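Local coordinates for protein biotin transporter BioY (Lactococcus lactis subsp. cremoris, PDB 4DVE) that binds biotin within the membrane and probably serves as the substrate-capturing S component of an energy-coupling factor (ECF) ABC transporter, at residues 24-27 with 28-32; 47-50 with 51-54. All blocks are in the same frame, centred on the assembly; numbering follows the deposited sequence.

Contact 1 (24-27 with 28-32); sequences AFMT and AFIII. With BNG (nonyl beta-D-glucopyranoside), chain E.
Residues 24-27 and 28-32 form one run of alpha-helix, tied across the junction by four successive i to i+4 backbone hydrogen bonds, from Ala28 N to Ala24 O through to Ile31 N to Thr27 O. They belong to helix 13-33, the first helix of the fold, and its sides face different surroundings. On one side Phe25 and Phe29, a turn apart, point the same way with their rings close to parallel (18°) but slid so far that they barely overlap, the centroids being 6.0 Å apart. What touches is CE2 of Phe25 against CB of Phe29, at 4.1 Å. The selenomethionine Met26 faces helix 52-80, where it meets Ala58 and Ser70. Its chain, bent at chi2 and chi3, brings methyl CE forward along its own helix, over the next turn, 3.7 Å from Phe29 CD2 and equally far from Ile30 CG1. The remaining flank carries a nonyl glucoside detergent molecule, its sugar beside Ala24 and Thr27 and its alkyl tail running past Ala28 and Ile31. Ile31 puts CD1 3.7 Å from tail atom C5'. Thr27 has OG1 beside its backbone N (chi1 -59°), and the hydroxyl's own hydrogen has the carbonyls of Ser23 and Ser70 to share; the detergent hydroxyl O2 donates to this same Thr27 OG1 at 2.7 Å.

Contact 2 (47-50 with 51-54); sequences PIIL and QNMG. With BTN (biotin), chain D.
Ile49 sets its CG1 against the OD1 side of the Asn52 amide, 3.6 Å from OD1, and its CD1 against the biotin tail, 3.8 Å from C7. The branch gets there because chi1 of 64° sets CG1 between the backbone N and the carbonyl carbon. This is the loop-to-helix entry of the biotin pocket, and the extended backbone of Pro47 to Ile49 grips the ureido group of the ligand by two hydrogen bonds: biotin N2 gives to Pro47 O at 2.9 Å, and Ile49 N gives to biotin O3 at 3.0 Å in a nearly straight bond (168°). Asn52 comes in from the thiophane side, its ND2 3.6 Å from biotin C6 and its CB 4.0 Å from S1. Its amide is held at both ends, OD1 by Lys176 NZ and ND2 by Asp173 OD1, which itself bonds biotin. An alanine in place of Asn52 would probably leave Lys176 with Ile49 O and Asp173 with biotin, each short of one partner, and strip the C6 edge of its amide. At Leu50 the chain turns into the helix, with Met53 N reaching Leu50 O at 3.0 Å from above the carbonyl plane, and Leu50 and the selenomethionine Met53 run side by side. Both rest on Leu33 of helix 13-33; Met53 also touches helix 170-189, while Ile49 and Asn52 pack on Trp106 of helix 100-119.

Contact 1 is mixed in burial: Phe25 looks outward, the detergent covers the flank of Ala24, Thr27, Ala28 and Ile31, and Met26 and Ile30 turn into the bundle. Contact 2 is mostly buried, at the head of helix 52-80. The two meet where helix 13-33 packs on that next helix: Met26 CE lies 3.2 Å from Gly54 O, and Ile30 CG1 is 3.7 Å from Gly54 C. Their chemistry follows their places. Residues 24-32 are regular helix with mostly apolar side chains, and the detergent bound there engages a single hydroxyl. In residues 47-54 irregular backbone supplies hydrogen-bonding groups to the substrate, backed by an asparagine set between a lysine and an aspartate.

Contact 1 (24-27 with 28-32)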
ATOM      1  N   ALA A  24     -14.451  -3.640   1.196  1.00 33.83           N
ATOM      2  CA  ALA A  24     -14.276  -5.080   1.386  1.00 33.25           C
ATOM      3  C   ALA A  24     -13.497  -5.668   0.223  1.00 33.18           C
ATOM      4  O   ALA A  24     -12.573  -6.440   0.443  1.00 31.33           O
ATOM      5  CB  ALA A  24     -15.608  -5.797   1.593  1.00 33.14           C
ATOM      6  N   PHE A  25     -13.830  -5.270  -1.008  1.00 34.88           N
ATOM      7  CA  PHE A  25     -13.066  -5.730  -2.174  1.00 37.00           C
ATOM      8  C   PHE A  25     -11.562  -5.383  -2.121  1.00 34.86           C
ATOM      9  O   PHE A  25     -10.709  -6.198  -2.491  1.00 34.55           O
ATOM     10  CB  PHE A  25     -13.663  -5.222  -3.490  1.00 40.43           C
ATOM     11  CG  PHE A  25     -12.876  -5.657  -4.692  1.00 44.14           C
ATOM     12  CD1 PHE A  25     -13.171  -6.845  -5.339  1.00 49.93           C
ATOM     13  CD2 PHE A  25     -11.792  -4.901  -5.143  1.00 47.87           C
ATOM     14  CE1 PHE A  25     -12.424  -7.263  -6.438  1.00 51.94           C
ATOM     15  CE2 PHE A  25     -11.039  -5.320  -6.229  1.00 50.69           C
ATOM     16  CZ  PHE A  25     -11.361  -6.498  -6.881  1.00 51.16           C
HETATM   17  N   MSE A  26     -11.257  -4.174  -1.677  1.00 32.96           N
HETATM   18  CA  MSE A  26      -9.887  -3.670  -1.620  1.00 32.67           C
HETATM   19  C   MSE A  26      -9.094  -4.476  -0.618  1.00 33.34           C
HETATM   20  O   MSE A  26      -7.982  -4.886  -0.930  1.00 33.48           O
HETATM   21  CB  MSE A  26      -9.929  -2.155  -1.317  1.00 32.35           C
HETATM   22  CG  MSE A  26      -8.591  -1.453  -1.444  1.00 37.40           C
HETATM   23 SE   MSE A  26      -8.003  -1.409  -3.338  0.73 37.28          SE
HETATM   24  CE  MSE A  26      -6.558  -2.698  -3.092  1.00 35.58           C
ATOM     25  N   THR A  27      -9.673  -4.717   0.570  1.00 32.09           N
ATOM     26  CA  THR A  27      -9.086  -5.578   1.598  1.00 31.70           C
ATOM     27  C   THR A  27      -8.847  -7.005   1.067  1.00 32.62           C
ATOM     28  O   THR A  27      -7.752  -7.547   1.195  1.00 31.74           O
ATOM     29  CB  THR A  27      -9.981  -5.631   2.850  1.00 32.09           C
ATOM     30  OG1 THR A  27     -10.158  -4.309   3.395  1.00 30.43           O
ATOM     31  CG2 THR A  27      -9.406  -6.588   3.915  1.00 32.78           C
ATOM     32  N   ALA A  28      -9.850  -7.567   0.414  1.00 33.39           N
ATOM     33  CA  ALA A  28      -9.732  -8.900  -0.183  1.00 35.48           C
ATOM     34  C   ALA A  28      -8.648  -8.941  -1.273  1.00 36.30           C
ATOM     35  O   ALA A  28      -7.894  -9.927  -1.360  1.00 37.60           O
ATOM     36  CB  ALA A  28     -11.080  -9.356  -0.751  1.00 34.20           C
ATOM     37  N   PHE A  29      -8.569  -7.874  -2.082  1.00 35.95           N
ATOM     38  CA  PHE A  29      -7.588  -7.787  -3.170  1.00 36.66           C
ATOM     39  C   PHE A  29      -6.147  -7.785  -2.651  1.00 35.35           C
ATOM     40  O   PHE A  29      -5.262  -8.483  -3.174  1.00 33.73           O
ATOM     41  CB  PHE A  29      -7.854  -6.540  -4.019  1.00 38.14           C
ATOM     42  CG  PHE A  29      -6.993  -6.440  -5.231  1.00 40.36           C
ATOM     43  CD1 PHE A  29      -7.243  -7.239  -6.331  1.00 45.91           C
ATOM     44  CD2 PHE A  29      -5.914  -5.580  -5.266  1.00 41.33           C
ATOM     45  CE1 PHE A  29      -6.438  -7.165  -7.457  1.00 48.18           C
ATOM     46  CE2 PHE A  29      -5.110  -5.501  -6.388  1.00 43.23           C
ATOM     47  CZ  PHE A  29      -5.362  -6.300  -7.480  1.00 44.98           C
ATOM     48  N   ILE A  30      -5.924  -7.025  -1.593  1.00 34.16           N
ATOM     49  CA  ILE A  30      -4.630  -6.981  -0.951  1.00 31.51           C
ATOM     50  C   ILE A  30      -4.231  -8.372  -0.434  1.00 32.77           C
ATOM     51  O   ILE A  30      -3.055  -8.825  -0.582  1.00 33.81           O
ATOM     52  CB  ILE A  30      -4.619  -5.948   0.186  1.00 30.56           C
ATOM     53  CG1 ILE A  30      -4.790  -4.517  -0.360  1.00 30.42           C
ATOM     54  CG2 ILE A  30      -3.307  -6.070   0.980  1.00 29.93           C
ATOM     55  CD1 ILE A  30      -5.264  -3.504   0.692  1.00 29.28           C
ATOM     56  N   ILE A  31      -5.202  -9.059   0.165  1.00 34.64           N
ATOM     57  CA  ILE A  31      -5.018 -10.438   0.647  1.00 34.29           C
ATOM     58  C   ILE A  31      -4.687 -11.393  -0.507  1.00 35.83           C
ATOM     59  O   ILE A  31      -3.736 -12.169  -0.410  1.00 37.25           O
ATOM     60  CB  ILE A  31      -6.251 -10.943   1.445  1.00 35.92           C
ATOM     61  CG1 ILE A  31      -6.410 -10.147   2.754  1.00 34.96           C
ATOM     62  CG2 ILE A  31      -6.125 -12.448   1.746  1.00 36.24           C
ATOM     63  CD1 ILE A  31      -7.721 -10.376   3.492  1.00 36.88           C
ATOM     64  N   ILE A  32      -5.442 -11.318  -1.600  1.00 36.69           N
ATOM     65  CA  ILE A  32      -5.197 -12.170  -2.786  1.00 39.72           C
ATOM     66  C   ILE A  32      -3.765 -11.979  -3.354  1.00 39.25           C
ATOM     67  O   ILE A  32      -3.109 -12.946  -3.706  1.00 40.40           O
ATOM     68  CB  ILE A  32      -6.285 -11.930  -3.874  1.00 41.00           C
ATOM     69  CG1 ILE A  32      -7.632 -12.514  -3.397  1.00 43.74           C
ATOM     70  CG2 ILE A  32      -5.906 -12.569  -5.219  1.00 43.14           C
ATOM     71  CD1 ILE A  32      -8.839 -12.010  -4.169  1.00 43.71           C
TER
HETATM   72  C1  BNG E 202     -13.650  -5.236   5.592  1.00 48.95           C
HETATM   73  C2  BNG E 202     -13.633  -3.820   5.027  1.00 54.20           C
HETATM   74  C3  BNG E 202     -14.314  -2.844   5.980  1.00 57.11           C
HETATM   75  C4  BNG E 202     -15.673  -3.372   6.423  1.00 56.85           C
HETATM   76  C5  BNG E 202     -15.568  -4.814   6.904  1.00 57.52           C
HETATM   77  C6  BNG E 202     -16.938  -5.367   7.276  1.00 55.45           C
HETATM   78  C1' BNG E 202     -13.179  -7.490   5.071  1.00 45.23           C
HETATM   79  C2' BNG E 202     -13.067  -8.417   3.866  1.00 43.64           C
HETATM   80  C3' BNG E 202     -12.237  -9.650   4.201  1.00 42.81           C
HETATM   81  C4' BNG E 202     -11.930 -10.460   2.946  1.00 42.50           C
HETATM   82  C5' BNG E 202     -11.182 -11.741   3.293  1.00 44.95           C
HETATM   83  C6' BNG E 202     -10.662 -12.426   2.034  1.00 51.51           C
HETATM   84  C7' BNG E 202     -10.188 -13.842   2.340  1.00 59.93           C
HETATM   85  C8' BNG E 202      -9.438 -14.435   1.153  1.00 69.31           C
HETATM   86  C9' BNG E 202     -10.270 -14.357  -0.109  1.00 72.58           C
HETATM   87  O1  BNG E 202     -13.091  -6.134   4.636  1.00 54.96           O
HETATM   88  O2  BNG E 202     -12.279  -3.408   4.811  1.00 50.49           O
HETATM   89  O3  BNG E 202     -14.483  -1.580   5.328  1.00 65.75           O
HETATM   90  O4  BNG E 202     -16.181  -2.552   7.481  1.00 62.88           O
HETATM   91  O5  BNG E 202     -14.994  -5.618   5.876  1.00 53.86           O
HETATM   92  O6  BNG E 202     -16.882  -6.797   7.313  1.00 50.85           O

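Contact 2 (47-50 with 51-54)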
ATOM      1  N   PRO A  47      11.849 -10.107   1.405  1.00 35.20           N
ATOM      2  CA  PRO A  47      11.617 -10.539   0.033  1.00 36.65           C
ATOM      3  C   PRO A  47      11.014  -9.475  -0.898  1.00 34.02           C
ATOM      4  O   PRO A  47      10.378  -8.494  -0.457  1.00 32.15           O
ATOM      5  CB  PRO A  47      10.617 -11.696   0.217  1.00 37.38           C
ATOM      6  CG  PRO A  47       9.788 -11.273   1.368  1.00 35.97           C
ATOM      7  CD  PRO A  47      10.775 -10.587   2.308  1.00 35.87           C
ATOM      8  N   ILE A  48      11.175  -9.697  -2.192  1.00 33.95           N
ATOM      9  CA  ILE A  48      10.382  -8.974  -3.171  1.00 33.81           C
ATOM     10  C   ILE A  48       8.977  -9.614  -3.142  1.00 35.12           C
ATOM     11  O   ILE A  48       8.836 -10.860  -3.106  1.00 34.12           O
ATOM     12  CB  ILE A  48      10.996  -9.085  -4.568  1.00 35.50           C
ATOM     13  CG1 ILE A  48      12.393  -8.407  -4.614  1.00 36.58           C
ATOM     14  CG2 ILE A  48      10.040  -8.554  -5.636  1.00 33.78           C
ATOM     15  CD1 ILE A  48      13.211  -8.739  -5.873  1.00 38.57           C
ATOM     16  N   ILE A  49       7.961  -8.760  -3.154  1.00 33.59           N
ATOM     17  CA  ILE A  49       6.572  -9.191  -3.061  1.00 33.82           C
ATOM     18  C   ILE A  49       5.729  -8.431  -4.081  1.00 35.67           C
ATOM     19  O   ILE A  49       6.203  -7.495  -4.754  1.00 34.46           O
ATOM     20  CB  ILE A  49       5.988  -8.938  -1.634  1.00 33.95           C
ATOM     21  CG1 ILE A  49       5.938  -7.436  -1.297  1.00 33.02           C
ATOM     22  CG2 ILE A  49       6.803  -9.662  -0.548  1.00 30.90           C
ATOM     23  CD1 ILE A  49       5.087  -7.108  -0.076  1.00 32.71           C
ATOM     24  N   LEU A  50       4.465  -8.810  -4.166  1.00 36.30           N
ATOM     25  CA  LEU A  50       3.499  -8.063  -4.952  1.00 36.33           C
ATOM     26  C   LEU A  50       2.501  -7.295  -4.079  1.00 35.96           C
ATOM     27  O   LEU A  50       1.901  -6.330  -4.549  1.00 34.90           O
ATOM     28  CB  LEU A  50       2.760  -9.008  -5.903  1.00 39.89           C
ATOM     29  CG  LEU A  50       1.827  -8.380  -6.942  1.00 43.00           C
ATOM     30  CD1 LEU A  50       2.525  -7.327  -7.812  1.00 42.20           C
ATOM     31  CD2 LEU A  50       1.176  -9.474  -7.806  1.00 45.45           C
ATOM     32  N   GLN A  51       2.345  -7.688  -2.814  1.00 32.93           N
ATOM     33  CA  GLN A  51       1.215  -7.220  -1.999  1.00 34.42           C
ATOM     34  C   GLN A  51       1.194  -5.700  -1.724  1.00 33.23           C
ATOM     35  O   GLN A  51       0.118  -5.100  -1.569  1.00 31.34           O
ATOM     36  CB  GLN A  51       1.164  -8.066  -0.709  1.00 34.59           C
ATOM     37  CG  GLN A  51       0.060  -7.766   0.246  1.00 35.19           C
ATOM     38  CD  GLN A  51      -0.109  -8.840   1.323  1.00 36.83           C
ATOM     39  OE1 GLN A  51      -1.143  -9.541   1.368  1.00 37.49           O
ATOM     40  NE2 GLN A  51       0.867  -8.951   2.204  1.00 30.28           N
ATOM     41  N   ASN A  52       2.377  -5.069  -1.662  1.00 32.73           N
ATOM     42  CA  ASN A  52       2.432  -3.637  -1.478  1.00 31.43           C
ATOM     43  C   ASN A  52       1.749  -2.837  -2.602  1.00 31.03           C
ATOM     44  O   ASN A  52       1.351  -1.699  -2.390  1.00 30.12           O
ATOM     45  CB  ASN A  52       3.854  -3.126  -1.189  1.00 31.61           C
ATOM     46  CG  ASN A  52       4.816  -3.381  -2.316  1.00 31.60           C
ATOM     47  OD1 ASN A  52       4.795  -4.455  -2.918  1.00 30.59           O
ATOM     48  ND2 ASN A  52       5.692  -2.399  -2.596  1.00 30.93           N
HETATM   49  N   MSE A  53       1.563  -3.427  -3.778  1.00 31.21           N
HETATM   50  CA  MSE A  53       0.813  -2.745  -4.839  1.00 33.07           C
HETATM   51  C   MSE A  53      -0.629  -2.426  -4.415  1.00 33.26           C
HETATM   52  O   MSE A  53      -1.193  -1.355  -4.761  1.00 31.78           O
HETATM   53  CB  MSE A  53       0.823  -3.618  -6.095  1.00 35.06           C
HETATM   54  CG  MSE A  53       0.094  -2.906  -7.239  1.00 39.93           C
HETATM   55 SE   MSE A  53       0.266  -3.908  -8.935  0.67 38.62          SE
HETATM   56  CE  MSE A  53      -0.968  -5.367  -8.478  1.00 50.64           C
ATOM     57  N   GLY A  54      -1.271  -3.370  -3.728  1.00 31.65           N
ATOM     58  CA  GLY A  54      -2.652  -3.167  -3.287  1.00 32.72           C
ATOM     59  C   GLY A  54      -2.757  -2.022  -2.279  1.00 31.77           C
ATOM     60  O   GLY A  54      -3.767  -1.308  -2.233  1.00 31.60           O
TER
HETATM   61  C11 BTN D 201       5.697  -8.994   5.005  1.00 46.68           C
HETATM   62  O11 BTN D 201       4.827  -9.665   4.404  1.00 51.06           O
HETATM   63  O12 BTN D 201       6.224  -9.445   6.032  1.00 50.93           O
HETATM   64  C10 BTN D 201       6.118  -7.599   4.506  1.00 39.01           C
HETATM   65  C9  BTN D 201       7.156  -7.646   3.382  1.00 35.45           C
HETATM   66  C8  BTN D 201       7.582  -6.215   2.977  1.00 32.37           C
HETATM   67  C7  BTN D 201       8.377  -6.222   1.662  1.00 30.76           C
HETATM   68  C2  BTN D 201       8.782  -4.830   1.211  1.00 31.08           C
HETATM   69  S1  BTN D 201       7.341  -3.861   0.731  0.99 30.51           S
HETATM   70  C6  BTN D 201       8.371  -2.710  -0.153  1.00 29.89           C
HETATM   71  C5  BTN D 201       9.549  -3.505  -0.769  1.00 28.81           C
HETATM   72  N1  BTN D 201       9.224  -3.963  -2.095  1.00 28.24           N
HETATM   73  C3  BTN D 201       9.145  -5.288  -2.183  1.00 30.27           C
HETATM   74  O3  BTN D 201       8.891  -5.926  -3.206  1.00 31.45           O
HETATM   75  N2  BTN D 201       9.411  -5.805  -0.970  1.00 29.37           N
HETATM   76  C4  BTN D 201       9.727  -4.804   0.018  1.00 27.64           C